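Local atomic coordinates of 2-dehydro-3-deoxy-d-gluconate/2-dehydro-3-deoxy-phosphogluconate aldolase (Picrophilus torridus, PDB entry 4UXD), a protein that is an aldolase of the dihydrodipicolinate synthetase family, folded as a parallel beta/alpha barrel and assembled from four chains. Residues P31-L36 with E274-K279; N48-Y53 with T227-D232; P125-K130 with Q158-I163; I153-Q158 with V181-A186. One frame throughout, in Å; residues are numbered along the deposited sequence.

Contact 1 of 4, residues P31-L36 with E274-K279; sequences PMITPL and EYFYKK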
# COMPACT_ATOMS: atom_id res chain seq x y z
N PRO A 31 -26.88 7.02 5.57
CA PRO A 31 -26.31 7.49 4.31
C PRO A 31 -27.11 6.89 3.16
O PRO A 31 -26.93 5.73 2.78
CB PRO A 31 -24.87 6.98 4.35
CG PRO A 31 -24.94 5.73 5.15
CD PRO A 31 -26.15 5.86 6.09
N MET A 32 -28.05 7.69 2.66
CA MET A 32 -29.07 7.22 1.72
C MET A 32 -28.48 6.72 0.41
O MET A 32 -27.61 7.37 -0.17
CB MET A 32 -30.07 8.33 1.41
CG MET A 32 -30.81 8.88 2.61
SD MET A 32 -31.92 10.24 2.16
CE MET A 32 -33.06 9.37 1.07
N ILE A 33 -28.97 5.58 -0.07
CA ILE A 33 -28.76 5.25 -1.47
C ILE A 33 -29.58 6.22 -2.30
O ILE A 33 -30.56 6.80 -1.82
CB ILE A 33 -29.17 3.81 -1.82
CG1 ILE A 33 -30.64 3.57 -1.45
CG2 ILE A 33 -28.27 2.81 -1.10
CD1 ILE A 33 -31.21 2.29 -2.02
N THR A 34 -29.18 6.39 -3.55
CA THR A 34 -29.99 7.12 -4.52
C THR A 34 -30.72 6.13 -5.44
O THR A 34 -30.13 5.67 -6.42
CB THR A 34 -29.10 8.05 -5.34
OG1 THR A 34 -28.24 8.77 -4.46
CG2 THR A 34 -29.92 9.01 -6.18
N PRO A 35 -31.99 5.79 -5.13
CA PRO A 35 -32.68 4.75 -5.92
C PRO A 35 -32.73 5.08 -7.41
O PRO A 35 -32.92 6.24 -7.77
CB PRO A 35 -34.08 4.72 -5.31
CG PRO A 35 -33.92 5.23 -3.93
CD PRO A 35 -32.85 6.29 -4.05
N LEU A 36 -32.53 4.06 -8.25
CA LEU A 36 -32.49 4.24 -9.70
C LEU A 36 -33.48 3.33 -10.45
O LEU A 36 -33.73 2.18 -10.06
CB LEU A 36 -31.08 3.97 -10.24
CG LEU A 36 -29.88 4.71 -9.65
CD1 LEU A 36 -28.58 4.14 -10.23
CD2 LEU A 36 -29.96 6.23 -9.89
N GLU A 274 -29.31 -3.59 -4.62
CA GLU A 274 -30.11 -4.79 -4.83
C GLU A 274 -30.96 -5.09 -3.59
O GLU A 274 -32.15 -5.39 -3.68
CB GLU A 274 -29.22 -5.99 -5.16
CG GLU A 274 -29.99 -7.24 -5.53
CD GLU A 274 -29.10 -8.32 -6.13
OE1 GLU A 274 -27.93 -8.01 -6.45
OE2 GLU A 274 -29.56 -9.48 -6.26
N TYR A 275 -30.33 -4.98 -2.42
CA TYR A 275 -30.98 -5.38 -1.19
C TYR A 275 -32.20 -4.52 -0.97
O TYR A 275 -33.23 -5.00 -0.51
CB TYR A 275 -30.01 -5.27 -0.01
CG TYR A 275 -30.35 -6.16 1.16
CD1 TYR A 275 -31.48 -5.92 1.93
CD2 TYR A 275 -29.55 -7.23 1.51
CE1 TYR A 275 -31.80 -6.72 3.01
CE2 TYR A 275 -29.86 -8.04 2.58
CZ TYR A 275 -30.99 -7.79 3.33
OH TYR A 275 -31.30 -8.59 4.41
N PHE A 276 -32.08 -3.25 -1.32
CA PHE A 276 -33.19 -2.32 -1.21
C PHE A 276 -34.27 -2.62 -2.26
O PHE A 276 -35.46 -2.49 -2.01
CB PHE A 276 -32.72 -0.88 -1.36
CG PHE A 276 -33.84 0.10 -1.41
CD1 PHE A 276 -34.45 0.52 -0.23
CD2 PHE A 276 -34.32 0.58 -2.62
CE1 PHE A 276 -35.50 1.42 -0.27
CE2 PHE A 276 -35.38 1.48 -2.66
CZ PHE A 276 -35.97 1.90 -1.49
N TYR A 277 -33.83 -3.02 -3.45
CA TYR A 277 -34.73 -3.23 -4.55
C TYR A 277 -35.60 -4.46 -4.30
O TYR A 277 -36.82 -4.43 -4.48
CB TYR A 277 -33.95 -3.39 -5.86
CG TYR A 277 -33.30 -2.12 -6.37
CD1 TYR A 277 -33.78 -0.87 -6.03
CD2 TYR A 277 -32.19 -2.19 -7.20
CE1 TYR A 277 -33.18 0.28 -6.51
CE2 TYR A 277 -31.59 -1.06 -7.68
CZ TYR A 277 -32.08 0.18 -7.34
OH TYR A 277 -31.47 1.32 -7.83
N LYS A 278 -34.96 -5.55 -3.88
CA LYS A 278 -35.64 -6.80 -3.63
C LYS A 278 -36.62 -6.68 -2.47
O LYS A 278 -37.71 -7.25 -2.51
CB LYS A 278 -34.63 -7.91 -3.34
CG LYS A 278 -33.92 -8.47 -4.58
CD LYS A 278 -33.15 -9.75 -4.26
CE LYS A 278 -32.65 -10.48 -5.51
NZ LYS A 278 -33.73 -11.21 -6.25
N LYS A 279 -36.23 -5.92 -1.45
CA LYS A 279 -37.02 -5.82 -0.23
C LYS A 279 -38.35 -5.13 -0.49
O LYS A 279 -39.39 -5.56 0.01
CB LYS A 279 -36.26 -5.06 0.85
CG LYS A 279 -37.18 -4.48 1.91
CD LYS A 279 -36.55 -4.36 3.27
CE LYS A 279 -37.57 -4.71 4.34
NZ LYS A 279 -37.49 -3.82 5.52

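Contact 2 of 4, residues N48-Y53 with T227-D232; sequences NILIKY and TTNFSD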
# COMPACT_ATOMS: atom_id res chain seq x y z
N ASN A 48 -39.03 8.00 -2.34
CA ASN A 48 -40.09 8.24 -1.36
C ASN A 48 -40.34 6.98 -0.54
O ASN A 48 -40.50 7.03 0.68
CB ASN A 48 -41.37 8.69 -2.07
CG ASN A 48 -42.31 9.42 -1.14
OD1 ASN A 48 -43.20 8.82 -0.52
ND2 ASN A 48 -42.13 10.74 -1.02
N ILE A 49 -40.35 5.84 -1.21
CA ILE A 49 -40.52 4.57 -0.54
C ILE A 49 -39.46 4.42 0.53
O ILE A 49 -39.74 3.93 1.62
CB ILE A 49 -40.46 3.41 -1.54
CG1 ILE A 49 -41.77 3.37 -2.33
CG2 ILE A 49 -40.22 2.08 -0.84
CD1 ILE A 49 -41.71 2.63 -3.66
N LEU A 50 -38.26 4.90 0.21
CA LEU A 50 -37.11 4.83 1.09
C LEU A 50 -37.21 5.78 2.27
O LEU A 50 -36.95 5.40 3.42
CB LEU A 50 -35.83 5.13 0.30
CG LEU A 50 -34.55 5.26 1.13
CD1 LEU A 50 -34.32 4.01 1.96
CD2 LEU A 50 -33.34 5.54 0.24
N ILE A 51 -37.56 7.03 1.97
CA ILE A 51 -37.78 8.04 3.00
C ILE A 51 -38.83 7.57 4.01
O ILE A 51 -38.72 7.86 5.19
CB ILE A 51 -38.24 9.37 2.38
CG1 ILE A 51 -37.09 10.02 1.63
CG2 ILE A 51 -38.76 10.34 3.44
CD1 ILE A 51 -37.52 11.05 0.63
N LYS A 52 -39.85 6.87 3.54
CA LYS A 52 -40.93 6.44 4.42
C LYS A 52 -40.51 5.22 5.23
O LYS A 52 -40.99 5.02 6.36
CB LYS A 52 -42.21 6.15 3.62
CG LYS A 52 -42.86 7.39 2.99
CD LYS A 52 -43.14 8.49 4.01
CE LYS A 52 -44.24 9.44 3.53
NZ LYS A 52 -43.89 10.24 2.31
N TYR A 53 -39.61 4.41 4.68
CA TYR A 53 -38.97 3.34 5.45
C TYR A 53 -38.05 3.88 6.54
O TYR A 53 -37.99 3.35 7.65
CB TYR A 53 -38.17 2.42 4.56
CG TYR A 53 -37.41 1.38 5.35
CD1 TYR A 53 -38.06 0.24 5.82
CD2 TYR A 53 -36.05 1.54 5.64
CE1 TYR A 53 -37.39 -0.71 6.54
CE2 TYR A 53 -35.37 0.58 6.37
CZ TYR A 53 -36.04 -0.55 6.82
OH TYR A 53 -35.37 -1.51 7.56
N THR A 227 -26.57 0.24 6.28
CA THR A 227 -27.53 -0.85 6.40
C THR A 227 -28.92 -0.37 6.82
O THR A 227 -29.89 -1.12 6.70
CB THR A 227 -27.05 -1.90 7.40
OG1 THR A 227 -26.97 -1.33 8.72
CG2 THR A 227 -25.70 -2.46 6.97
N THR A 228 -29.03 0.86 7.30
CA THR A 228 -30.34 1.39 7.69
C THR A 228 -31.24 1.64 6.48
O THR A 228 -32.42 1.90 6.63
CB THR A 228 -30.21 2.70 8.50
OG1 THR A 228 -29.58 3.71 7.70
CG2 THR A 228 -29.40 2.46 9.76
N ASN A 229 -30.69 1.53 5.27
CA ASN A 229 -31.48 1.67 4.07
C ASN A 229 -32.52 0.54 3.91
O ASN A 229 -33.46 0.66 3.12
CB ASN A 229 -30.57 1.70 2.84
CG ASN A 229 -29.94 3.05 2.61
OD1 ASN A 229 -30.56 3.94 2.05
ND2 ASN A 229 -28.69 3.20 3.06
N PHE A 230 -32.34 -0.55 4.65
CA PHE A 230 -33.20 -1.72 4.51
C PHE A 230 -33.16 -2.63 5.73
O PHE A 230 -33.62 -3.76 5.69
CB PHE A 230 -32.81 -2.50 3.26
CG PHE A 230 -31.33 -2.55 3.04
CD1 PHE A 230 -30.54 -3.44 3.73
CD2 PHE A 230 -30.73 -1.66 2.16
CE1 PHE A 230 -29.18 -3.46 3.53
CE2 PHE A 230 -29.37 -1.68 1.96
CZ PHE A 230 -28.60 -2.58 2.64
N SER A 231 -32.62 -2.11 6.83
CA SER A 231 -32.54 -2.87 8.07
C SER A 231 -32.60 -1.95 9.27
O SER A 231 -31.94 -0.91 9.31
CB SER A 231 -31.26 -3.70 8.09
OG SER A 231 -31.18 -4.45 9.28
N ASP A 232 -33.42 -2.32 10.26
CA ASP A 232 -33.55 -1.54 11.48
C ASP A 232 -32.52 -1.96 12.55
O ASP A 232 -32.46 -1.36 13.64
CB ASP A 232 -34.97 -1.70 12.04
CG ASP A 232 -35.26 -3.14 12.48
OD1 ASP A 232 -34.61 -4.08 11.96
OD2 ASP A 232 -36.15 -3.34 13.33

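Contact 3 of 4, residues P125-K130 with Q158-I163; sequences PPYYIK and QFTNKI. With GOL (glycerol), chain J.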
# COMPACT_ATOMS: atom_id res chain seq x y z
N PRO A 125 -12.66 15.30 2.00
CA PRO A 125 -11.67 16.06 1.24
C PRO A 125 -11.73 15.81 -0.27
O PRO A 125 -12.27 14.80 -0.71
CB PRO A 125 -10.35 15.58 1.83
CG PRO A 125 -10.70 15.23 3.27
CD PRO A 125 -12.08 14.63 3.18
N PRO A 126 -11.20 16.76 -1.06
CA PRO A 126 -11.12 16.57 -2.51
C PRO A 126 -10.37 15.31 -2.86
O PRO A 126 -9.50 14.88 -2.07
CB PRO A 126 -10.33 17.79 -2.99
CG PRO A 126 -10.36 18.74 -1.89
CD PRO A 126 -10.58 18.01 -0.63
N TYR A 127 -10.69 14.75 -4.03
CA TYR A 127 -10.17 13.47 -4.44
C TYR A 127 -9.50 13.56 -5.80
O TYR A 127 -9.17 14.66 -6.25
CB TYR A 127 -11.29 12.43 -4.39
CG TYR A 127 -12.63 12.93 -4.85
CD1 TYR A 127 -13.49 13.57 -3.95
CD2 TYR A 127 -13.03 12.79 -6.17
CE1 TYR A 127 -14.71 14.05 -4.36
CE2 TYR A 127 -14.27 13.27 -6.59
CZ TYR A 127 -15.10 13.89 -5.68
OH TYR A 127 -16.32 14.36 -6.08
N TYR A 128 -9.27 12.39 -6.42
CA TYR A 128 -8.50 12.24 -7.66
C TYR A 128 -7.00 12.51 -7.42
O TYR A 128 -6.22 11.58 -7.19
CB TYR A 128 -9.06 13.14 -8.77
CG TYR A 128 -8.44 12.85 -10.11
CD1 TYR A 128 -8.78 11.70 -10.82
CD2 TYR A 128 -7.48 13.69 -10.66
CE1 TYR A 128 -8.22 11.43 -12.05
CE2 TYR A 128 -6.89 13.41 -11.88
CZ TYR A 128 -7.27 12.29 -12.56
OH TYR A 128 -6.68 12.02 -13.76
N ILE A 129 -6.60 13.78 -7.49
CA ILE A 129 -5.22 14.16 -7.21
C ILE A 129 -4.90 14.00 -5.72
O ILE A 129 -5.67 14.40 -4.85
CB ILE A 129 -4.97 15.61 -7.68
CG1 ILE A 129 -4.72 15.62 -9.19
CG2 ILE A 129 -3.77 16.24 -7.01
CD1 ILE A 129 -5.20 16.88 -9.88
N LYS A 130 -3.76 13.37 -5.44
CA LYS A 130 -3.28 13.16 -4.09
C LYS A 130 -2.90 14.49 -3.45
O LYS A 130 -2.16 15.27 -4.04
CB LYS A 130 -2.08 12.21 -4.08
CG LYS A 130 -1.43 11.99 -2.71
CD LYS A 130 -2.30 11.10 -1.82
CE LYS A 130 -2.01 11.30 -0.34
NZ LYS A 130 -3.28 11.39 0.44
N GLN A 158 -10.38 5.56 2.21
CA GLN A 158 -10.56 4.58 1.15
C GLN A 158 -10.87 5.22 -0.20
O GLN A 158 -10.47 4.70 -1.24
CB GLN A 158 -11.70 3.61 1.51
CG GLN A 158 -11.51 2.83 2.78
CD GLN A 158 -12.22 3.47 3.97
OE1 GLN A 158 -12.27 4.70 4.09
NE2 GLN A 158 -12.77 2.64 4.86
N PHE A 159 -11.61 6.33 -0.19
CA PHE A 159 -12.13 6.87 -1.43
C PHE A 159 -11.49 8.20 -1.78
O PHE A 159 -11.43 8.57 -2.96
CB PHE A 159 -13.67 6.99 -1.36
CG PHE A 159 -14.37 5.66 -1.23
CD1 PHE A 159 -13.78 4.48 -1.69
CD2 PHE A 159 -15.61 5.57 -0.64
CE1 PHE A 159 -14.41 3.27 -1.57
CE2 PHE A 159 -16.26 4.36 -0.51
CZ PHE A 159 -15.67 3.21 -0.98
N THR A 160 -10.98 8.91 -0.77
CA THR A 160 -10.37 10.21 -0.99
C THR A 160 -9.14 10.43 -0.10
O THR A 160 -8.79 9.57 0.71
CB THR A 160 -11.40 11.34 -0.75
OG1 THR A 160 -10.82 12.59 -1.08
CG2 THR A 160 -11.87 11.36 0.69
N ASN A 161 -8.48 11.57 -0.28
CA ASN A 161 -7.37 11.95 0.59
C ASN A 161 -7.81 11.97 2.04
O ASN A 161 -8.88 12.50 2.35
CB ASN A 161 -6.84 13.33 0.22
CG ASN A 161 -6.31 13.39 -1.19
OD1 ASN A 161 -5.27 12.81 -1.48
ND2 ASN A 161 -7.01 14.10 -2.06
N LYS A 162 -6.99 11.40 2.91
CA LYS A 162 -7.26 11.39 4.34
C LYS A 162 -7.14 12.80 4.89
O LYS A 162 -6.37 13.60 4.38
CB LYS A 162 -6.30 10.47 5.09
CG LYS A 162 -4.85 10.96 5.14
CD LYS A 162 -3.95 9.90 5.75
CE LYS A 162 -2.47 10.29 5.73
NZ LYS A 162 -2.11 11.43 6.62
N ILE A 163 -7.92 13.11 5.93
CA ILE A 163 -7.73 14.35 6.67
C ILE A 163 -7.26 13.97 8.08
O ILE A 163 -7.92 13.19 8.77
CB ILE A 163 -9.02 15.24 6.68
CG1 ILE A 163 -8.78 16.53 7.48
CG2 ILE A 163 -10.24 14.45 7.18
CD1 ILE A 163 -10.00 17.44 7.58
C1 GOL J . -4.92 9.65 -3.86
O1 GOL J . -4.12 8.53 -4.14
C2 GOL J . -6.35 9.35 -4.26
O2 GOL J . -6.49 9.47 -5.66
C3 GOL J . -7.29 10.32 -3.55
O3 GOL J . -8.60 10.16 -4.07
O HOH W 1 -4.97 9.55 1.90

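Contact 4 of 4, residues I153-Q158 with V181-A186; sequences IYNIPQ and VKDSSA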
# COMPACT_ATOMS: atom_id res chain seq x y z
N ILE A 153 -17.31 17.38 8.92
CA ILE A 153 -16.21 16.86 8.14
C ILE A 153 -16.34 15.35 8.04
O ILE A 153 -16.79 14.68 8.98
CB ILE A 153 -14.87 17.27 8.75
CG1 ILE A 153 -14.77 18.79 8.71
CG2 ILE A 153 -13.72 16.57 8.04
CD1 ILE A 153 -13.39 19.35 8.46
N TYR A 154 -15.97 14.83 6.88
CA TYR A 154 -16.15 13.43 6.57
C TYR A 154 -14.79 12.81 6.18
O TYR A 154 -14.15 13.23 5.22
CB TYR A 154 -17.19 13.30 5.48
CG TYR A 154 -17.56 11.93 4.99
CD1 TYR A 154 -17.26 10.78 5.70
CD2 TYR A 154 -18.22 11.80 3.77
CE1 TYR A 154 -17.61 9.52 5.19
CE2 TYR A 154 -18.58 10.58 3.26
CZ TYR A 154 -18.27 9.44 3.96
OH TYR A 154 -18.65 8.25 3.39
N ASN A 155 -14.34 11.84 6.96
CA ASN A 155 -13.05 11.23 6.67
C ASN A 155 -13.27 9.82 6.17
O ASN A 155 -13.73 8.97 6.90
CB ASN A 155 -12.13 11.25 7.89
CG ASN A 155 -10.79 10.56 7.61
OD1 ASN A 155 -10.00 11.02 6.78
ND2 ASN A 155 -10.55 9.43 8.30
N ILE A 156 -12.94 9.59 4.90
CA ILE A 156 -13.10 8.29 4.29
C ILE A 156 -11.88 8.03 3.38
O ILE A 156 -11.96 8.21 2.16
CB ILE A 156 -14.48 8.20 3.55
CG1 ILE A 156 -14.61 6.91 2.75
CG2 ILE A 156 -14.71 9.43 2.63
CD1 ILE A 156 -16.05 6.49 2.52
N PRO A 157 -10.72 7.65 3.98
CA PRO A 157 -9.44 7.57 3.25
C PRO A 157 -9.41 6.47 2.17
O PRO A 157 -8.55 6.50 1.30
CB PRO A 157 -8.41 7.29 4.36
CG PRO A 157 -9.16 6.63 5.43
CD PRO A 157 -10.55 7.28 5.40
N GLN A 158 -10.38 5.56 2.21
CA GLN A 158 -10.56 4.58 1.15
C GLN A 158 -10.87 5.22 -0.20
O GLN A 158 -10.47 4.70 -1.24
CB GLN A 158 -11.70 3.61 1.51
CG GLN A 158 -11.51 2.83 2.78
CD GLN A 158 -12.22 3.47 3.97
OE1 GLN A 158 -12.27 4.70 4.09
NE2 GLN A 158 -12.77 2.64 4.86
N VAL A 181 -17.41 15.42 13.06
CA VAL A 181 -16.58 14.66 12.13
C VAL A 181 -17.11 13.23 12.01
O VAL A 181 -17.57 12.66 12.98
CB VAL A 181 -15.13 14.66 12.56
CG1 VAL A 181 -14.93 13.82 13.84
CG2 VAL A 181 -14.22 14.20 11.43
N LYS A 182 -17.12 12.71 10.79
CA LYS A 182 -17.58 11.35 10.51
C LYS A 182 -16.40 10.59 9.96
O LYS A 182 -15.74 11.09 9.05
CB LYS A 182 -18.71 11.31 9.48
CG LYS A 182 -20.00 11.92 9.91
CD LYS A 182 -20.93 12.05 8.71
CE LYS A 182 -22.31 12.51 9.12
NZ LYS A 182 -23.17 12.73 7.92
N ASP A 183 -16.19 9.38 10.47
CA ASP A 183 -15.05 8.57 10.08
C ASP A 183 -15.43 7.15 9.64
O ASP A 183 -15.98 6.37 10.42
CB ASP A 183 -14.05 8.50 11.24
CG ASP A 183 -12.78 7.78 10.86
OD1 ASP A 183 -12.75 6.53 10.92
OD2 ASP A 183 -11.80 8.47 10.52
N SER A 184 -15.09 6.82 8.40
CA SER A 184 -15.35 5.49 7.83
C SER A 184 -14.07 4.66 7.59
O SER A 184 -14.12 3.59 6.98
CB SER A 184 -16.11 5.64 6.51
OG SER A 184 -17.37 6.25 6.73
N SER A 185 -12.94 5.16 8.08
CA SER A 185 -11.65 4.51 7.90
C SER A 185 -11.60 3.08 8.43
O SER A 185 -10.82 2.26 7.94
CB SER A 185 -10.54 5.32 8.59
OG SER A 185 -10.56 5.05 9.96
N ALA A 186 -12.43 2.79 9.44
CA ALA A 186 -12.43 1.48 10.12
C ALA A 186 -11.13 1.24 10.89
O ALA A 186 -10.82 0.11 11.26
CB ALA A 186 -12.68 0.33 9.11

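Contact 1 of 4, residues P31-L36 with E274-K279
Y277 reaches across to the backbone of L36, and F276, the preceding helical residue, presses on I33 and P35. The single hydrogen bond runs from L36 N to Y277 OH, 3.0 Å long with an N-H...O angle of 152°, so the phenol oxygen acts here as acceptor. That oxygen also bonds G285 O, which gives it two backbone partners in a buried setting. L36 CB lies 3.6 Å from the same Y277 OH. The apolar half is tighter at one point: I33 CD1 stands 3.5 Å from F276 CG, coming in obliquely to the ring. P35 CG, at 4.2 Å from F276 CE2, adds a lighter touch. I33 holds its CG1 between the backbone N and the carbonyl carbon (chi1 57°), which carries CD1 out of the loop to the phenyl ring. In the second shell, Y273 OH bonds T34 N and G69 O bonds T34 OG1, while P35 and F276 both rest against helix 44-56. The arrangement ties the loop after the first barrel strand, 27-31, to helix 270-279, one of the helices that follow the eighth strand in this parallel beta/alpha barrel.

Contact 2 of 4, residues N48-Y53 with T227-D232
N229 has its amide gripped at both ends by backbone groups: ND2 bonds P31 O and G226 O, and OD1 receives I33 N. L50 of helix 44-56 leans on this fixed amide, with its CD2 3.7 Å from N229 OD1 and its other methyl, CD1, 3.6 Å from N229 O. The two side chains meet at a slant, and the oxygen that L50 CD2 covers, OD1, is the one already bonded to I33 N. Y53, one helical turn further on, supplies the larger share of the buried area. Its CG lies opposite the backbone N (chi1 175°), which projects the ring straight at the turn. T228 O sits at the ring edge, in its plane, 3.2 Å from Y53 CE2. Y53 OH comes within 2.9 Å of S231 N and 3.1 Å of F230 C, but the angle at S231 N is poor, so this proximity is not evidence of a hydrogen bond; the same holds for D232 N. The turn keeps its shape by its own means: F230 N bonds T227 O at 3.2 Å, T228 OG1 bonds C225 O, and S231 OG makes a weak bond to G233 N at the start of helix 233-240. F230 turns its CB away from helix 44-56, and its ring stacks with Y275 of helix 270-279. Helix 44-56 follows the first strand and the 3-10 turn follows the eighth, strand 222-224. Since those two strands are neighbours, the contact lies at the seam where the beta/alpha barrel closes on itself.

Contact 3 of 4, residues P125-K130 with Q158-I163
T160 and N161 fasten onto P125-K130, joining the loops that follow the fourth and fifth strands of the beta/alpha barrel, 120-123 and 150-155. The tight part is polar. T160 OG1 donates to P125 O at 2.7 Å, standing well above the carbonyl plane (61° out of it) and so not on a lone pair. With CG anti to its carbonyl carbon and beside the backbone N (chi1 -61°), N161 turns its amide into the curve of the opposite loop, where ND2 serves two carbonyls: P126 O at 2.6 Å and I129 O at 3.1 Å. The bond to I129 O is the straighter, at 169°, and its acceptor lies in the plane of the N161 amide. The other end of the amide, N161 OD1, takes K130 NZ in plane on a lone pair and is also bonded to L131 N, so the buried group has partners at both ends. Proline packing continues this side: P125 CG lies 3.4 Å from N161 O and 3.8 Å from I163 CB. Y128 leads the other way, into the subunit interface, where its OH bonds S67 OG of the second subunit. The looser side is formed by exposed K130 and K162, the latter salt-bridged to D164. Glycerol, probably left by the crystallisation liquor, lies by the loops; its O2 donates to Y128 O, whereas its bond from O3 to F159 O is weak. Between the two lysine residues a water accepts hydrogen bonds from K130 NZ and K162 N, each 2.9 Å long.

Contact 4 of 4, residues I153-Q158 with V181-A186
I153, Y154 and N155 pair in parallel with V181, K182 and D183, the short strand segments lying only 16° apart. Three backbone bonds define the register: K182 N to I153 O at 2.7 Å, N155 N to K182 O at 2.6 Å, and S184 N to N155 O at 3.0 Å, the last just beyond the strands. Side-chain polar bonds reinforce them. N155 CG extends opposite its backbone N (chi1 177°), as does D183 CG, so the two groups run side by side with planes 32° apart; N155 ND2 meets D183 OD2 at 2.7 Å from above the carboxylate plane. D183 OD1 uses its syn lone pair for S185 OG. Farther on, Q158 NE2 donates to S184 O at 2.7 Å, and Q208 NE2 shares that carbonyl. Y154 OH bonds S67 OG. Among looser contacts, the Y154 ring turns its edge to K182 O and to S184 OG, 3.6 Å from CE1. P157 CG packs on S185 CB at 3.7 Å, and I153 CB faces V181 CG2 at 4.1 Å. Helix 165-174 connects these two adjacent strands in a beta-alpha-beta unit; strand 120-123 lies beyond one, strand 203-206 beyond the other, and helix 188-195 packs on N155, V181 and D183.

How the contacts relate
The four contacts form two pairs across the barrel. Contacts 1 and 2, centres 8 Å apart, share the region around the first and last strands and also meet where K279 NZ lies 3.3 Å from Y53 CE1. Contacts 3 and 4, centres 10 Å apart, share Q158, and I163 N bonds N155 OD1 at 3.1 Å, fixing the later loop to the strand end. Contact 4 lies across the chain's centre from contacts 1 and 2, yet its nearest atoms approach contact 1 to about 6 Å. Bound isopropyl alcohol, probably from the crystallisation liquor, comes within about 3 Å of the F159 side chain and of the Q158 side chain; contacts 3 and 4 both also touch the second subunit.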